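Local atomic coordinates of breast cancer anti-estrogen resistance protein 1 (Mus musculus, PDB entry 5W93), a protein that acts as a docking scaffold that coordinates tyrosine kinase-based signalling in cell adhesion and is implicated in inducing cell migration. Residues T96-A100 / D112-R116; Y14-E19 / R128-G132. The protein carries 2 engineered substitutions. One frame throughout, in Å; residues are numbered along the deposited sequence.

Both contacts join antiparallel helices of one four-helix bundle, the C-terminal domain of p130Cas, and both use helix 107-135. Interaction 1 pairs it with helix 73-102, next to the loop between them. Interaction 2 pairs it with helix 5-37, which is far away in sequence. The two lie on opposite sides of the chain's centre, with centres about 27 Å apart. The contact of 96-100 with 112-116 is mostly buried. It mixes threonine hydroxyls with a methionine thioether, and a partly exposed arginine lies at its edge. The contact of 14-19 with 128-132 is only partly buried. There leucine and alanine pack on the inner side, and a glutamate and an arginine meet at the surface.

Interaction 1: T96-A100 / D112-R116; sequences TTKAA and DMVDR
Helices 73-102 and 107-135 form the last antiparallel hairpin of the four-helix bundle, and Thr96 and Met113 bring them together near its turn. The axes of the short segments are 9.0 Å apart, at 159° between their directions. The closest pair of alpha carbons, Thr96 CA and Met113 CA, is only 4.9 Å apart. A small residue such as threonine is consistent with so close an approach.

OG1 of Thr96 sits between its own backbone N and carbonyl carbon (chi1 58°). There it lies 3.4 Å from Met113 CA. This is a packing contact, since the hydroxyl is hydrogen-bonded to Gly92 O in its own helix. The CG2 methyl of Thr96, beside its backbone N, packs on Arg116. It is 3.7 Å from Arg116 CG and also lies over the centre of one face of the guanidinium. A bend at chi2 (-63°) folds the arginine back so that its flat end meets this methyl.

Met113 reaches across to Thr97 and, one turn on from Thr96, to Ala100. Its chain is extended as far as SD and then turns at chi3. SD comes 3.6 Å from Thr97 OG1, and 4.0 Å from Ala100 CB. The Thr97 hydroxyl is hydrogen-bonded to Ile93 O and to Ser49 OG, so its polar needs are met although the residue is buried. Phe45 and Ser49 of helix 42-69 and Phe32 and Val36 of helix 5-37 also touch Met113, which therefore meets all three other helices.

Helix 73-102 also meets the bound paxillin LD1 peptide: Lys98 makes a salt bridge to an acidic side chain of the peptide, and Thr97 packs on an apolar one. Close packing of small residues against one long side chain here joins the antiparallel helices of a FAT-like four-helix bundle.

Interaction 2: Y14-E19 / R128-G132; sequences YLEQAE and RRVLG. Engineered in segment 14-19: Ala18 (natural residue Cys).
Leu15 reaches across to helix 107-135 and lays its two methyl groups on the backbone of residues 128-132. CG stands opposite the backbone N (chi1 175°), which carries the forked end over to the other helix. CD1 is 3.8 Å from Arg128 O and also meets Leu131 CB at 4.1 Å. CD2 lies 3.8 Å from Gly132 CA. Glycine has no side chain, so this branch meets the bare alpha carbon.

Leu131 points back from the other helix. Its CB touches Leu15, while its CD1 methyl continues inward to Ala18 CB, 3.9 Å away. Ala18 is an engineered residue and is a cysteine in the natural protein. The end of Leu15 thus meets the base of Leu131, and Leu131 is the more buried of the two. It also packs on Leu66 of helix 42-69 and Val79 of helix 73-102, so it belongs to the shared core of the bundle.

This is where the first and last helices of the FAT-like four-helix bundle run side by side. The segment axes are 9.7 Å apart and antiparallel, at 157°. Residues 14-19 also lie in the divergent helix-loop-helix region.

Toward the surface, Glu19 and Arg128 meet through their aliphatic parts. Their chains pass at a slant, with Glu19 CG 3.8 Å from Arg128 CD. Glu19 is extended beyond CG, whereas Arg128 bends at chi2 and chi3. The carboxylate and guanidinium planes are 34° apart. Glu19 OE2 stays 4.3 Å from Arg128 NE, too far for a salt bridge. The opposite charges probably still attract weakly. Arg128 CG lies 4.1 Å from Leu15 CD1, and Leu22 of helix 5-37 also touches Arg128.

Interaction 1: T96-A100 / D112-R116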
loop_
_atom_site.group_PDB
_atom_site.type_symbol
_atom_site.label_atom_id
_atom_site.label_comp_id
_atom_site.label_asym_id
_atom_site.label_seq_id
_atom_site.Cartn_x
_atom_site.Cartn_y
_atom_site.Cartn_z
ATOM N N THR A 96 11.693 1.996 -7.399
ATOM C CA THR A 96 11.792 3.374 -7.860
ATOM C C THR A 96 12.420 4.315 -6.831
ATOM O O THR A 96 13.081 5.293 -7.205
ATOM C CB THR A 96 10.424 3.932 -8.277
ATOM O OG1 THR A 96 9.495 3.856 -7.177
ATOM C CG2 THR A 96 9.881 3.152 -9.452
ATOM N N THR A 97 12.224 4.035 -5.539
ATOM C CA THR A 97 12.824 4.869 -4.503
ATOM C C THR A 97 14.350 4.723 -4.531
ATOM O O THR A 97 15.090 5.721 -4.455
ATOM C CB THR A 97 12.277 4.510 -3.074
ATOM O OG1 THR A 97 10.859 4.710 -3.042
ATOM C CG2 THR A 97 12.892 5.392 -2.008
ATOM N N LYS A 98 14.816 3.486 -4.633
ATOM C CA LYS A 98 16.244 3.239 -4.723
ATOM C C LYS A 98 16.820 3.961 -5.955
ATOM O O LYS A 98 17.866 4.601 -5.884
ATOM C CB LYS A 98 16.537 1.733 -4.793
ATOM C CG LYS A 98 16.346 0.992 -3.461
ATOM C CD LYS A 98 16.949 -0.421 -3.494
ATOM C CE LYS A 98 16.210 -1.346 -4.430
ATOM N NZ LYS A 98 16.433 -2.797 -4.134
ATOM N N ALA A 99 16.105 3.878 -7.064
ATOM C CA ALA A 99 16.569 4.496 -8.314
ATOM C C ALA A 99 16.601 6.036 -8.217
ATOM O O ALA A 99 17.527 6.682 -8.721
ATOM C CB ALA A 99 15.699 4.055 -9.457
ATOM N N ALA A 100 15.596 6.623 -7.572
ATOM C CA ALA A 100 15.563 8.067 -7.347
ATOM C C ALA A 100 16.705 8.543 -6.443
ATOM O O ALA A 100 17.176 9.676 -6.568
ATOM C CB ALA A 100 14.198 8.489 -6.746
ATOM N N ASP A 112 8.863 8.996 -11.483
ATOM C CA ASP A 112 8.578 7.563 -11.499
ATOM C C ASP A 112 8.166 7.058 -10.107
ATOM O O ASP A 112 7.180 6.345 -9.952
ATOM C CB ASP A 112 9.795 6.780 -11.970
ATOM C CG ASP A 112 10.019 6.861 -13.477
ATOM O OD1 ASP A 112 9.172 7.432 -14.205
ATOM O OD2 ASP A 112 11.052 6.319 -13.923
ATOM N N MET A 113 8.946 7.441 -9.106
ATOM C CA MET A 113 8.664 7.091 -7.715
ATOM C C MET A 113 7.303 7.663 -7.298
ATOM O O MET A 113 6.445 6.947 -6.789
ATOM C CB MET A 113 9.801 7.607 -6.822
ATOM C CG MET A 113 9.673 7.311 -5.324
ATOM S SD MET A 113 11.034 8.049 -4.387
ATOM C CE MET A 113 10.794 9.794 -4.704
ATOM N N VAL A 114 7.102 8.955 -7.542
ATOM C CA VAL A 114 5.832 9.609 -7.251
ATOM C C VAL A 114 4.626 8.907 -7.908
ATOM O O VAL A 114 3.545 8.801 -7.298
ATOM C CB VAL A 114 5.879 11.088 -7.699
ATOM C CG1 VAL A 114 4.481 11.687 -7.803
ATOM C CG2 VAL A 114 6.751 11.884 -6.747
ATOM N N ASP A 115 4.821 8.421 -9.132
ATOM C CA ASP A 115 3.763 7.735 -9.873
ATOM C C ASP A 115 3.388 6.399 -9.229
ATOM O O ASP A 115 2.206 6.055 -9.169
ATOM C CB ASP A 115 4.181 7.488 -11.331
ATOM C CG ASP A 115 4.189 8.763 -12.184
ATOM O OD1 ASP A 115 3.585 9.783 -11.784
ATOM O OD2 ASP A 115 4.812 8.734 -13.265
ATOM N N ARG A 116 4.382 5.631 -8.777
ATOM C CA ARG A 116 4.085 4.354 -8.120
ATOM C C ARG A 116 3.338 4.605 -6.834
ATOM O O ARG A 116 2.427 3.864 -6.503
ATOM C CB ARG A 116 5.338 3.535 -7.801
ATOM C CG ARG A 116 6.190 3.184 -8.994
ATOM C CD ARG A 116 5.482 2.283 -10.008
ATOM N NE ARG A 116 6.302 2.250 -11.217
ATOM C CZ ARG A 116 7.260 1.358 -11.462
ATOM N NH1 ARG A 116 7.504 0.368 -10.609
ATOM N NH2 ARG A 116 7.960 1.444 -12.580
#

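Interaction 2: Y14-E19 / R128-G132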
loop_
_atom_site.group_PDB
_atom_site.type_symbol
_atom_site.label_atom_id
_atom_site.label_comp_id
_atom_site.label_asym_id
_atom_site.label_seq_id
_atom_site.Cartn_x
_atom_site.Cartn_y
_atom_site.Cartn_z
ATOM N N TYR A 14 -13.318 -6.306 8.857
ATOM C CA TYR A 14 -12.060 -5.878 8.249
ATOM C C TYR A 14 -12.214 -4.619 7.395
ATOM O O TYR A 14 -11.233 -3.905 7.179
ATOM C CB TYR A 14 -11.419 -7.026 7.464
ATOM C CG TYR A 14 -10.656 -7.897 8.436
ATOM C CD1 TYR A 14 -9.480 -7.444 9.017
ATOM C CD2 TYR A 14 -11.148 -9.127 8.836
ATOM C CE1 TYR A 14 -8.791 -8.217 9.940
ATOM C CE2 TYR A 14 -10.469 -9.908 9.767
ATOM C CZ TYR A 14 -9.296 -9.448 10.313
ATOM O OH TYR A 14 -8.619 -10.232 11.232
ATOM N N LEU A 15 -13.438 -4.312 6.965
ATOM C CA LEU A 15 -13.723 -3.008 6.354
ATOM C C LEU A 15 -13.413 -1.896 7.354
ATOM O O LEU A 15 -12.788 -0.899 7.025
ATOM C CB LEU A 15 -15.186 -2.910 5.900
ATOM C CG LEU A 15 -15.659 -1.554 5.355
ATOM C CD1 LEU A 15 -14.811 -1.124 4.144
ATOM C CD2 LEU A 15 -17.143 -1.589 4.969
ATOM N N GLU A 16 -13.868 -2.080 8.589
ATOM C CA GLU A 16 -13.598 -1.117 9.646
ATOM C C GLU A 16 -12.093 -0.960 9.893
ATOM O O GLU A 16 -11.605 0.160 10.063
ATOM C CB GLU A 16 -14.329 -1.533 10.932
ATOM C CG GLU A 16 -13.930 -0.752 12.166
ATOM C CD GLU A 16 -12.687 -1.317 12.837
ATOM O OE1 GLU A 16 -12.675 -2.534 13.155
ATOM O OE2 GLU A 16 -11.717 -0.547 13.017
ATOM N N GLN A 17 -11.368 -2.075 9.940
ATOM C CA GLN A 17 -9.913 -2.040 10.118
ATOM C C GLN A 17 -9.213 -1.386 8.931
ATOM O O GLN A 17 -8.253 -0.638 9.094
ATOM C CB GLN A 17 -9.352 -3.445 10.312
ATOM C CG GLN A 17 -8.952 -3.764 11.727
ATOM C CD GLN A 17 -7.878 -4.829 11.800
ATOM O OE1 GLN A 17 -7.217 -5.147 10.798
ATOM N NE2 GLN A 17 -7.689 -5.385 12.986
ATOM N N ALA A 18 -9.686 -1.697 7.734
ATOM C CA ALA A 18 -9.141 -1.081 6.525
ATOM C C ALA A 18 -9.314 0.441 6.565
ATOM O O ALA A 18 -8.399 1.176 6.204
ATOM C CB ALA A 18 -9.802 -1.661 5.298
ATOM N N GLU A 19 -10.477 0.907 7.023
ATOM C CA GLU A 19 -10.773 2.342 7.050
ATOM C C GLU A 19 -9.830 3.062 8.009
ATOM O O GLU A 19 -9.268 4.104 7.671
ATOM C CB GLU A 19 -12.249 2.592 7.423
ATOM C CG GLU A 19 -13.205 2.309 6.253
ATOM C CD GLU A 19 -14.685 2.337 6.635
ATOM O OE1 GLU A 19 -15.000 2.416 7.841
ATOM O OE2 GLU A 19 -15.538 2.273 5.719
ATOM N N ARG A 128 -10.472 -0.761 -0.583
ATOM C CA ARG A 128 -11.429 -0.450 0.479
ATOM C C ARG A 128 -12.854 -0.337 -0.073
ATOM O O ARG A 128 -13.801 -0.839 0.529
ATOM C CB ARG A 128 -11.031 0.840 1.194
ATOM C CG ARG A 128 -11.826 1.070 2.480
ATOM C CD ARG A 128 -12.362 2.482 2.592
ATOM N NE ARG A 128 -13.622 2.667 1.882
ATOM C CZ ARG A 128 -13.742 3.290 0.715
ATOM N NH1 ARG A 128 -12.670 3.791 0.114
ATOM N NH2 ARG A 128 -14.938 3.411 0.148
ATOM N N ARG A 129 -13.001 0.311 -1.227
ATOM C CA ARG A 129 -14.313 0.425 -1.867
ATOM C C ARG A 129 -14.916 -0.957 -2.149
ATOM O O ARG A 129 -16.080 -1.224 -1.850
ATOM C CB ARG A 129 -14.215 1.235 -3.162
ATOM C CG ARG A 129 -15.550 1.872 -3.579
ATOM C CD ARG A 129 -15.454 2.612 -4.904
ATOM N NE ARG A 129 -16.009 1.808 -5.984
ATOM C CZ ARG A 129 -15.291 1.023 -6.779
ATOM N NH1 ARG A 129 -13.978 0.945 -6.630
ATOM N NH2 ARG A 129 -15.888 0.319 -7.729
ATOM N N VAL A 130 -14.115 -1.838 -2.719
ATOM C CA VAL A 130 -14.543 -3.200 -3.007
ATOM C C VAL A 130 -14.934 -4.004 -1.748
ATOM O O VAL A 130 -15.920 -4.752 -1.765
ATOM C CB VAL A 130 -13.427 -3.933 -3.782
ATOM C CG1 VAL A 130 -13.640 -5.428 -3.777
ATOM C CG2 VAL A 130 -13.347 -3.375 -5.216
ATOM N N LEU A 131 -14.176 -3.864 -0.661
ATOM C CA LEU A 131 -14.578 -4.488 0.610
ATOM C C LEU A 131 -15.968 -4.038 1.047
ATOM O O LEU A 131 -16.759 -4.837 1.533
ATOM C CB LEU A 131 -13.587 -4.168 1.728
ATOM C CG LEU A 131 -12.197 -4.786 1.654
ATOM C CD1 LEU A 131 -11.348 -4.272 2.813
ATOM C CD2 LEU A 131 -12.327 -6.303 1.689
ATOM N N GLY A 132 -16.257 -2.752 0.883
ATOM C CA GLY A 132 -17.554 -2.222 1.277
ATOM C C GLY A 132 -18.657 -2.805 0.414
ATOM O O GLY A 132 -19.757 -3.075 0.891
#